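Local coordinates for putative uncharacterized protein (Bacillus anthracis, PDB 3LNO) that is of unknown function but belongs to the DUF59 family and probably takes part in assembling iron-sulfur clusters, at residues A[25-29]-A[30-34]; A[50-54]-A[55-59]; A[65-68]-A[69-73]. All coordinates share one frame; numbering follows the deposited sequence.

Contact 1 (25-34), contact 2 (50-59) and contact 3 (65-73) follow one another along the chain, in a protein whose family is linked to iron-sulfur cluster assembly. Contact 1 is the short helix 29-32 with its two ends, contact 2 the loop from strand 46-50 into helix 60-74, and contact 3 the middle of that helix, which forms a beta-alpha-beta unit with strands 46-50 and 81-85. The centres of contacts 1 and 2 lie about 12 Å apart; that of contact 3 is about 16 Å from contact 1 and about 18 Å from contact 2. Ile29 CD1 is 3.6 Å from Met50 CE, and Val67 CG2 is 4.1 Å from Met50 SE. Helices 29-32 and 60-74 thus pack together at the end of strand 46-50.

Contact 1. Residues A[25-29]-A[30-34]; sequences LGVDI and VNLGL
The carboxylate of Asp28 meets the backbone N-H of Asn31 from above its plane, 37° out of it. Asn31 N lies 2.6 Å from Asp28 OD1, and the N-H...O angle of 170° makes the bond nearly straight. The carboxamide of Asn31 lies across this group, its plane turned 68° from that of the carboxylate. This is an N-cap, with Asp28 placed just before the short, weakly bonded helix 29-32. CG of Asp28 sits between its own backbone N and carbonyl carbon, which folds the carboxylate back over the first turn. The main chain adds a bond from Leu32 N to Asp28 O, 3.0 Å long. At the other end Gly33 has positive phi, and the chain turns back in a Schellman motif in which Leu34 N reaches Ile29 O at 3.0 Å. Leu32 packs back on the residues ahead of the helix: Leu32 CD2 meets Leu25 CD1 at 3.7 Å, while CG of the same leucine lies 3.7 Å from Val27 CG1. Ile29 and Leu34 are buried, so both ends of this turn pack on Met50, and Ile29 also on Ile63 and Val67 of helix 60-74. Their side chains cross at about a right angle, with Ile29 CG2 4.1 Å from Leu34 CD1.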
ATOM      1  N   LEU A  25      -4.954 -10.374   8.707  1.00 48.31           N
ATOM      2  CA  LEU A  25      -4.179  -9.939   9.862  1.00 41.40           C
ATOM      3  C   LEU A  25      -4.791  -8.802  10.648  1.00 39.27           C
ATOM      4  O   LEU A  25      -4.338  -8.512  11.749  1.00 42.55           O
ATOM      5  CB  LEU A  25      -2.765  -9.559   9.457  1.00 40.77           C
ATOM      6  CG  LEU A  25      -1.900 -10.756   9.137  1.00 46.04           C
ATOM      7  CD1 LEU A  25      -0.589 -10.288   8.527  1.00 45.29           C
ATOM      8  CD2 LEU A  25      -1.682 -11.593  10.417  1.00 47.64           C
ATOM      9  N   GLY A  26      -5.799  -8.143  10.091  1.00 36.97           N
ATOM     10  CA  GLY A  26      -6.387  -6.992  10.758  1.00 36.73           C
ATOM     11  C   GLY A  26      -5.427  -5.817  10.893  1.00 40.13           C
ATOM     12  O   GLY A  26      -5.571  -5.008  11.805  1.00 44.71           O
ATOM     13  N   VAL A  27      -4.464  -5.710   9.974  1.00 28.71           N
ATOM     14  CA  VAL A  27      -3.465  -4.640  10.010  1.00 25.01           C
ATOM     15  C   VAL A  27      -3.392  -4.024   8.623  1.00 27.83           C
ATOM     16  O   VAL A  27      -3.551  -4.740   7.629  1.00 34.58           O
ATOM     17  CB  VAL A  27      -2.080  -5.186  10.474  1.00 29.76           C
ATOM     18  CG1 VAL A  27      -0.958  -4.178  10.246  1.00 26.53           C
ATOM     19  CG2 VAL A  27      -2.146  -5.535  11.952  1.00 38.34           C
ATOM     20  N   ASP A  28      -3.190  -2.711   8.532  1.00 29.50           N
ATOM     21  CA  ASP A  28      -3.177  -2.059   7.217  1.00 27.29           C
ATOM     22  C   ASP A  28      -1.909  -2.380   6.450  1.00 28.01           C
ATOM     23  O   ASP A  28      -0.888  -2.723   7.045  1.00 22.47           O
ATOM     24  CB  ASP A  28      -3.342  -0.556   7.331  1.00 37.93           C
ATOM     25  CG  ASP A  28      -2.133   0.119   7.956  1.00 52.51           C
ATOM     26  OD1 ASP A  28      -1.096   0.278   7.256  1.00 53.24           O
ATOM     27  OD2 ASP A  28      -2.226   0.504   9.151  1.00 56.44           O
ATOM     28  N   ILE A  29      -1.960  -2.238   5.131  1.00 26.69           N
ATOM     29  CA  ILE A  29      -0.861  -2.711   4.295  1.00 27.43           C
ATOM     30  C   ILE A  29       0.421  -1.896   4.474  1.00 24.17           C
ATOM     31  O   ILE A  29       1.527  -2.376   4.221  1.00 29.19           O
ATOM     32  CB  ILE A  29      -1.291  -2.781   2.811  1.00 26.50           C
ATOM     33  CG1 ILE A  29      -1.638  -1.391   2.276  1.00 24.22           C
ATOM     34  CG2 ILE A  29      -2.499  -3.674   2.681  1.00 24.84           C
ATOM     35  CD1 ILE A  29      -1.944  -1.357   0.765  1.00 25.32           C
ATOM     36  N   VAL A  30       0.265  -0.638   4.852  1.00 21.75           N
ATOM     37  CA  VAL A  30       1.394   0.220   5.156  1.00 24.61           C
ATOM     38  C   VAL A  30       2.139  -0.312   6.395  1.00 28.96           C
ATOM     39  O   VAL A  30       3.345  -0.627   6.327  1.00 27.95           O
ATOM     40  CB  VAL A  30       0.929   1.694   5.336  1.00 26.77           C
ATOM     41  CG1 VAL A  30       1.994   2.533   6.028  1.00 26.39           C
ATOM     42  CG2 VAL A  30       0.610   2.292   3.975  1.00 31.78           C
ATOM     43  N   ASN A  31       1.422  -0.460   7.510  1.00 23.61           N
ATOM     44  CA  ASN A  31       2.049  -0.987   8.724  1.00 22.94           C
ATOM     45  C   ASN A  31       2.557  -2.424   8.568  1.00 24.03           C
ATOM     46  O   ASN A  31       3.521  -2.810   9.215  1.00 28.14           O
ATOM     47  CB  ASN A  31       1.148  -0.805   9.955  1.00 22.79           C
ATOM     48  CG  ASN A  31       1.152   0.632  10.464  1.00 32.26           C
ATOM     49  OD1 ASN A  31       0.199   1.372  10.231  1.00 40.90           O
ATOM     50  ND2 ASN A  31       2.238   1.039  11.146  1.00 26.56           N
ATOM     51  N   LEU A  32       1.961  -3.195   7.659  1.00 24.79           N
ATOM     52  CA  LEU A  32       2.505  -4.522   7.402  1.00 25.91           C
ATOM     53  C   LEU A  32       3.837  -4.516   6.652  1.00 25.94           C
ATOM     54  O   LEU A  32       4.555  -5.504   6.675  1.00 26.32           O
ATOM     55  CB  LEU A  32       1.525  -5.391   6.624  1.00 26.39           C
ATOM     56  CG  LEU A  32       0.471  -6.104   7.465  1.00 33.33           C
ATOM     57  CD1 LEU A  32      -0.409  -6.944   6.550  1.00 33.76           C
ATOM     58  CD2 LEU A  32       1.113  -6.966   8.555  1.00 32.60           C
ATOM     59  N   GLY A  33       4.152  -3.420   5.980  1.00 25.10           N
ATOM     60  CA  GLY A  33       5.343  -3.384   5.148  1.00 21.69           C
ATOM     61  C   GLY A  33       5.109  -3.944   3.756  1.00 27.03           C
ATOM     62  O   GLY A  33       6.072  -4.337   3.077  1.00 18.16           O
ATOM     63  N   LEU A  34       3.847  -4.024   3.325  1.00 22.30           N
ATOM     64  CA  LEU A  34       3.556  -4.580   1.992  1.00 25.16           C
ATOM     65  C   LEU A  34       3.772  -3.613   0.848  1.00 23.69           C
ATOM     66  O   LEU A  34       3.920  -4.052  -0.291  1.00 21.30           O
ATOM     67  CB  LEU A  34       2.127  -5.123   1.878  1.00 20.72           C
ATOM     68  CG  LEU A  34       1.754  -6.248   2.841  1.00 23.54           C
ATOM     69  CD1 LEU A  34       0.322  -6.623   2.593  1.00 31.37           C
ATOM     70  CD2 LEU A  34       2.697  -7.451   2.629  1.00 23.22           C
TER

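Contact 2. Residues A[50-54]-A[55-59]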
HETATM    1  N   MSE A  50       3.496  -3.217  -4.724  1.00 27.06           N
HETATM    2  CA  MSE A  50       3.344  -3.865  -3.442  1.00 28.10           C
HETATM    3  C   MSE A  50       3.472  -5.370  -3.589  1.00 26.88           C
HETATM    4  O   MSE A  50       3.515  -5.907  -4.708  1.00 26.87           O
HETATM    5  CB  MSE A  50       1.986  -3.503  -2.840  1.00 22.52           C
HETATM    6  CG  MSE A  50       0.807  -4.088  -3.610  1.00 23.72           C
HETATM    7 SE   MSE A  50      -0.892  -3.500  -2.792  0.74 32.36          SE
HETATM    8  CE  MSE A  50      -0.722  -4.280  -0.996  1.00 21.99           C
ATOM      9  N   THR A  51       3.563  -6.049  -2.455  1.00 25.76           N
ATOM     10  CA  THR A  51       3.553  -7.509  -2.455  1.00 30.09           C
ATOM     11  C   THR A  51       2.447  -8.009  -1.523  1.00 27.70           C
ATOM     12  O   THR A  51       1.661  -7.209  -1.027  1.00 31.86           O
ATOM     13  CB  THR A  51       4.912  -8.064  -2.061  1.00 30.63           C
ATOM     14  OG1 THR A  51       4.935  -9.462  -2.355  1.00 31.71           O
ATOM     15  CG2 THR A  51       5.178  -7.852  -0.566  1.00 25.91           C
HETATM   16  N   MSE A  52       2.341  -9.320  -1.322  1.00 33.17           N
HETATM   17  CA  MSE A  52       1.379  -9.877  -0.366  1.00 32.15           C
HETATM   18  C   MSE A  52       2.156 -10.635   0.693  1.00 38.46           C
HETATM   19  O   MSE A  52       3.366 -10.828   0.552  1.00 38.89           O
HETATM   20  CB  MSE A  52       0.427 -10.832  -1.064  1.00 36.81           C
HETATM   21  CG  MSE A  52      -0.361 -10.168  -2.177  1.00 36.15           C
HETATM   22 SE   MSE A  52      -1.703  -9.026  -1.368  0.64 41.57          SE
HETATM   23  CE  MSE A  52      -1.658  -7.613  -2.725  1.00 42.53           C
ATOM     24  N   THR A  53       1.486 -11.083   1.746  1.00 32.61           N
ATOM     25  CA  THR A  53       2.204 -11.827   2.779  1.00 40.11           C
ATOM     26  C   THR A  53       2.754 -13.181   2.302  1.00 45.06           C
ATOM     27  O   THR A  53       3.702 -13.699   2.878  1.00 46.88           O
ATOM     28  CB  THR A  53       1.361 -12.019   4.040  1.00 43.03           C
ATOM     29  OG1 THR A  53       0.133 -12.682   3.703  1.00 53.71           O
ATOM     30  CG2 THR A  53       1.049 -10.685   4.649  1.00 44.57           C
ATOM     31  N   SER A  54       2.153 -13.735   1.251  1.00 45.62           N
ATOM     32  CA  SER A  54       2.523 -15.047   0.700  1.00 50.16           C
ATOM     33  C   SER A  54       1.989 -15.140  -0.720  1.00 51.37           C
ATOM     34  O   SER A  54       0.926 -14.587  -1.016  1.00 46.69           O
ATOM     35  CB  SER A  54       1.902 -16.190   1.521  1.00 47.40           C
ATOM     36  OG  SER A  54       0.477 -16.075   1.551  1.00 46.42           O
ATOM     37  N   ILE A  55       2.714 -15.834  -1.593  1.00 53.32           N
ATOM     38  CA  ILE A  55       2.238 -16.058  -2.953  1.00 57.87           C
ATOM     39  C   ILE A  55       0.828 -16.645  -2.933  1.00 56.81           C
ATOM     40  O   ILE A  55      -0.003 -16.321  -3.787  1.00 50.68           O
ATOM     41  CB  ILE A  55       3.155 -16.998  -3.743  1.00 66.57           C
ATOM     42  CG1 ILE A  55       4.541 -16.378  -3.902  1.00 71.75           C
ATOM     43  CG2 ILE A  55       2.576 -17.252  -5.128  1.00 68.71           C
ATOM     44  CD1 ILE A  55       4.693 -15.615  -5.192  1.00 74.78           C
ATOM     45  N   GLY A  56       0.565 -17.496  -1.945  1.00 58.79           N
ATOM     46  CA  GLY A  56      -0.733 -18.139  -1.824  1.00 67.17           C
ATOM     47  C   GLY A  56      -1.868 -17.168  -1.551  1.00 71.10           C
ATOM     48  O   GLY A  56      -2.989 -17.373  -2.024  1.00 72.99           O
ATOM     49  N   CYS A  57      -1.555 -16.101  -0.813  1.00 69.25           N
ATOM     50  CA  CYS A  57      -2.538 -15.156  -0.262  1.00 64.98           C
ATOM     51  C   CYS A  57      -3.801 -14.954  -1.084  1.00 65.36           C
ATOM     52  O   CYS A  57      -3.758 -14.417  -2.188  1.00 70.12           O
ATOM     53  CB  CYS A  57      -1.898 -13.802   0.016  1.00 61.08           C
ATOM     54  SG  CYS A  57      -3.029 -12.664   0.835  1.00 52.71           S
ATOM     55  N   PRO A  58      -4.942 -15.361  -0.520  1.00 62.98           N
ATOM     56  CA  PRO A  58      -6.235 -15.395  -1.211  1.00 65.56           C
ATOM     57  C   PRO A  58      -6.890 -14.021  -1.307  1.00 67.05           C
ATOM     58  O   PRO A  58      -7.728 -13.810  -2.187  1.00 66.27           O
ATOM     59  CB  PRO A  58      -7.084 -16.307  -0.314  1.00 68.65           C
ATOM     60  CG  PRO A  58      -6.118 -16.885   0.721  1.00 67.69           C
ATOM     61  CD  PRO A  58      -5.029 -15.898   0.845  1.00 59.91           C
HETATM   62  N   MSE A  59      -6.512 -13.102  -0.420  1.00 65.74           N
HETATM   63  CA  MSE A  59      -7.121 -11.770  -0.387  1.00 59.67           C
HETATM   64  C   MSE A  59      -6.500 -10.797  -1.399  1.00 54.47           C
HETATM   65  O   MSE A  59      -6.835  -9.611  -1.431  1.00 49.37           O
HETATM   66  CB  MSE A  59      -7.049 -11.193   1.033  1.00 62.75           C
HETATM   67  CG  MSE A  59      -7.910 -11.935   2.057  1.00 67.67           C
HETATM   68 SE   MSE A  59      -9.810 -11.968   1.584  0.58102.78          SE
HETATM   69  CE  MSE A  59     -10.496 -13.150   2.993  1.00 96.66           C
TER
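Ser54 OG is tucked between the backbone N and carbonyl carbon of its own residue (chi1 58°), whereas SG of Cys57 stands anti to its backbone N (chi1 -175°), pointing away from the N-H that the turn uses and to the side of Thr53. The first torsion brings the hydroxyl to Cys57 N, 3.1 Å from Ser54 OG, in a bond that is weak because the N-H...O angle is only 126°. The same N-H is held more firmly by the main chain, Cys57 N lying 2.9 Å from Ser54 O; this nitrogen stands well above the carbonyl plane. The main-chain bond closes a type I beta turn from Ser54 to Cys57, in the loop that carries strand 46-50 over to helix 60-74, and the weak OG bond supplements it. The turn packs CB of Cys57 closely, at 3.1 Å from Ser54 O and 3.6 Å from Ser54 OG. Before the turn, Met52, a selenomethionine, brings its CB to 3.9 Å from Cys57 CB. Its chain then bends at chi2 and chi3, and the side chain packs on Ala60 and Ile63 of the helix. Cys57 itself is buried, with Glu24 against its side chain, while Ile55 is exposed and rests on Trp87. On the Thr53 side, Cys57 SG comes to 4.3 Å from Thr53 OG1.

Contact 3. Residues A[65-68]-A[69-73]; sequences SDVK and KVLST
Residues 65-73 run as regular alpha-helix, each N-H bonding to the carbonyl four residues back: Lys69 N to Ser65 O at 2.9 Å, Val70 N to Asp66 O at 2.8 Å, and Leu71 N to Val67 O at 3.0 Å. On the buried side Val67 and Leu71, one turn apart, lie side by side and point the same way, with Val67 CG1 4.0 Å from Leu71 CD1. With CG beside its backbone N (chi1 -64°), Leu71 sets CG 3.4 Å from Val67 O. Helix 60-74 is the crossover of a beta-alpha-beta unit between the parallel strands 46-50 and 81-85, and this pair is part of its packing face: Val67 touches Met50 and Val83, and Leu71 touches Ile48 and Ile81. Leu17 lies against both side chains, while Val20 is met by Asp66 and Val70.

Toward solvent, side-chain hydroxyls bond back to the helix. Ser72 OG, held between its own N and carbonyl carbon (chi1 61°), donates back to Lys68 O over 2.7 Å, and the Ser72 side chain also touches Ile81. The Ser72 N-H bonds to the same oxygen from the opposite face of the carbonyl plane, so Lys68 O is gripped twice by one residue. Thr73 likewise uses both OG1 and N on Lys69 O, from opposite faces. Lys69 bends at chi3, with its CE 4.4 Å from Asp66 OD1 and its NZ slightly farther, at 4.7 Å from the same oxygen, so any attraction between the opposite charges is probably weak.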
ATOM      1  N   SER A  65      -8.285  -4.096  -5.371  1.00 35.83           N
ATOM      2  CA  SER A  65      -9.453  -3.242  -5.618  1.00 40.44           C
ATOM      3  C   SER A  65      -9.679  -2.252  -4.456  1.00 35.29           C
ATOM      4  O   SER A  65     -10.112  -1.115  -4.665  1.00 33.49           O
ATOM      5  CB  SER A  65     -10.730  -4.050  -5.952  1.00 47.60           C
ATOM      6  OG  SER A  65     -10.931  -5.101  -5.034  1.00 53.03           O
ATOM      7  N   ASP A  66      -9.359  -2.675  -3.235  1.00 34.51           N
ATOM      8  CA  ASP A  66      -9.444  -1.772  -2.089  1.00 33.49           C
ATOM      9  C   ASP A  66      -8.464  -0.586  -2.215  1.00 29.70           C
ATOM     10  O   ASP A  66      -8.806   0.558  -1.903  1.00 27.72           O
ATOM     11  CB  ASP A  66      -9.191  -2.540  -0.806  1.00 44.03           C
ATOM     12  CG  ASP A  66     -10.387  -2.545   0.102  1.00 69.00           C
ATOM     13  OD1 ASP A  66     -11.439  -3.097  -0.304  1.00 73.86           O
ATOM     14  OD2 ASP A  66     -10.277  -1.987   1.223  1.00 80.80           O
ATOM     15  N   VAL A  67      -7.262  -0.853  -2.715  1.00 28.18           N
ATOM     16  CA  VAL A  67      -6.323   0.220  -3.016  1.00 21.56           C
ATOM     17  C   VAL A  67      -6.940   1.229  -3.991  1.00 24.35           C
ATOM     18  O   VAL A  67      -6.929   2.435  -3.743  1.00 25.34           O
ATOM     19  CB  VAL A  67      -4.964  -0.323  -3.577  1.00 26.98           C
ATOM     20  CG1 VAL A  67      -4.147   0.794  -4.152  1.00 25.06           C
ATOM     21  CG2 VAL A  67      -4.143  -1.000  -2.481  1.00 28.80           C
ATOM     22  N   LYS A  68      -7.525   0.747  -5.088  1.00 26.07           N
ATOM     23  CA  LYS A  68      -8.112   1.673  -6.061  1.00 26.76           C
ATOM     24  C   LYS A  68      -9.290   2.452  -5.497  1.00 24.96           C
ATOM     25  O   LYS A  68      -9.397   3.653  -5.679  1.00 29.93           O
ATOM     26  CB  LYS A  68      -8.504   0.948  -7.345  1.00 30.19           C
ATOM     27  CG  LYS A  68      -7.305   0.287  -8.015  1.00 33.57           C
ATOM     28  CD  LYS A  68      -7.683  -0.285  -9.370  1.00 36.31           C
ATOM     29  CE  LYS A  68      -6.448  -0.504 -10.248  1.00 33.91           C
ATOM     30  NZ  LYS A  68      -6.882  -0.812 -11.634  1.00 36.99           N
ATOM     31  N   LYS A  69     -10.170   1.776  -4.791  1.00 28.96           N
ATOM     32  CA  LYS A  69     -11.289   2.471  -4.175  1.00 28.22           C
ATOM     33  C   LYS A  69     -10.806   3.503  -3.161  1.00 27.66           C
ATOM     34  O   LYS A  69     -11.286   4.655  -3.136  1.00 29.66           O
ATOM     35  CB  LYS A  69     -12.209   1.466  -3.487  1.00 43.59           C
ATOM     36  CG  LYS A  69     -13.392   2.114  -2.779  1.00 59.03           C
ATOM     37  CD  LYS A  69     -14.534   1.117  -2.503  1.00 74.35           C
ATOM     38  CE  LYS A  69     -14.235   0.196  -1.314  1.00 83.55           C
ATOM     39  NZ  LYS A  69     -15.438  -0.608  -0.903  1.00 87.77           N
ATOM     40  N   VAL A  70      -9.864   3.114  -2.308  1.00 27.28           N
ATOM     41  CA  VAL A  70      -9.483   4.024  -1.229  1.00 27.12           C
ATOM     42  C   VAL A  70      -8.831   5.269  -1.829  1.00 28.59           C
ATOM     43  O   VAL A  70      -9.175   6.398  -1.484  1.00 29.42           O
ATOM     44  CB  VAL A  70      -8.560   3.349  -0.198  1.00 31.38           C
ATOM     45  CG1 VAL A  70      -7.688   4.408   0.530  1.00 22.88           C
ATOM     46  CG2 VAL A  70      -9.394   2.532   0.795  1.00 32.45           C
ATOM     47  N   LEU A  71      -7.902   5.070  -2.754  1.00 25.91           N
ATOM     48  CA  LEU A  71      -7.189   6.227  -3.284  1.00 29.29           C
ATOM     49  C   LEU A  71      -8.115   7.103  -4.132  1.00 29.17           C
ATOM     50  O   LEU A  71      -8.097   8.326  -3.993  1.00 29.82           O
ATOM     51  CB  LEU A  71      -5.939   5.807  -4.050  1.00 25.93           C
ATOM     52  CG  LEU A  71      -4.877   5.111  -3.213  1.00 25.69           C
ATOM     53  CD1 LEU A  71      -3.671   4.804  -4.072  1.00 28.84           C
ATOM     54  CD2 LEU A  71      -4.455   5.990  -1.994  1.00 21.55           C
ATOM     55  N   SER A  72      -8.962   6.495  -4.972  1.00 23.64           N
ATOM     56  CA  SER A  72      -9.813   7.304  -5.835  1.00 22.99           C
ATOM     57  C   SER A  72     -10.827   8.070  -4.997  1.00 32.75           C
ATOM     58  O   SER A  72     -11.186   9.209  -5.301  1.00 35.38           O
ATOM     59  CB  SER A  72     -10.525   6.449  -6.891  1.00 28.84           C
ATOM     60  OG  SER A  72     -11.367   5.473  -6.286  1.00 30.81           O
ATOM     61  N   THR A  73     -11.287   7.443  -3.927  1.00 32.44           N
ATOM     62  CA  THR A  73     -12.255   8.093  -3.058  1.00 33.43           C
ATOM     63  C   THR A  73     -11.609   9.138  -2.146  1.00 38.74           C
ATOM     64  O   THR A  73     -12.103  10.257  -2.025  1.00 34.36           O
ATOM     65  CB  THR A  73     -12.963   7.060  -2.190  1.00 38.29           C
ATOM     66  OG1 THR A  73     -13.561   6.078  -3.050  1.00 38.14           O
ATOM     67  CG2 THR A  73     -14.020   7.732  -1.329  1.00 40.61           C
TER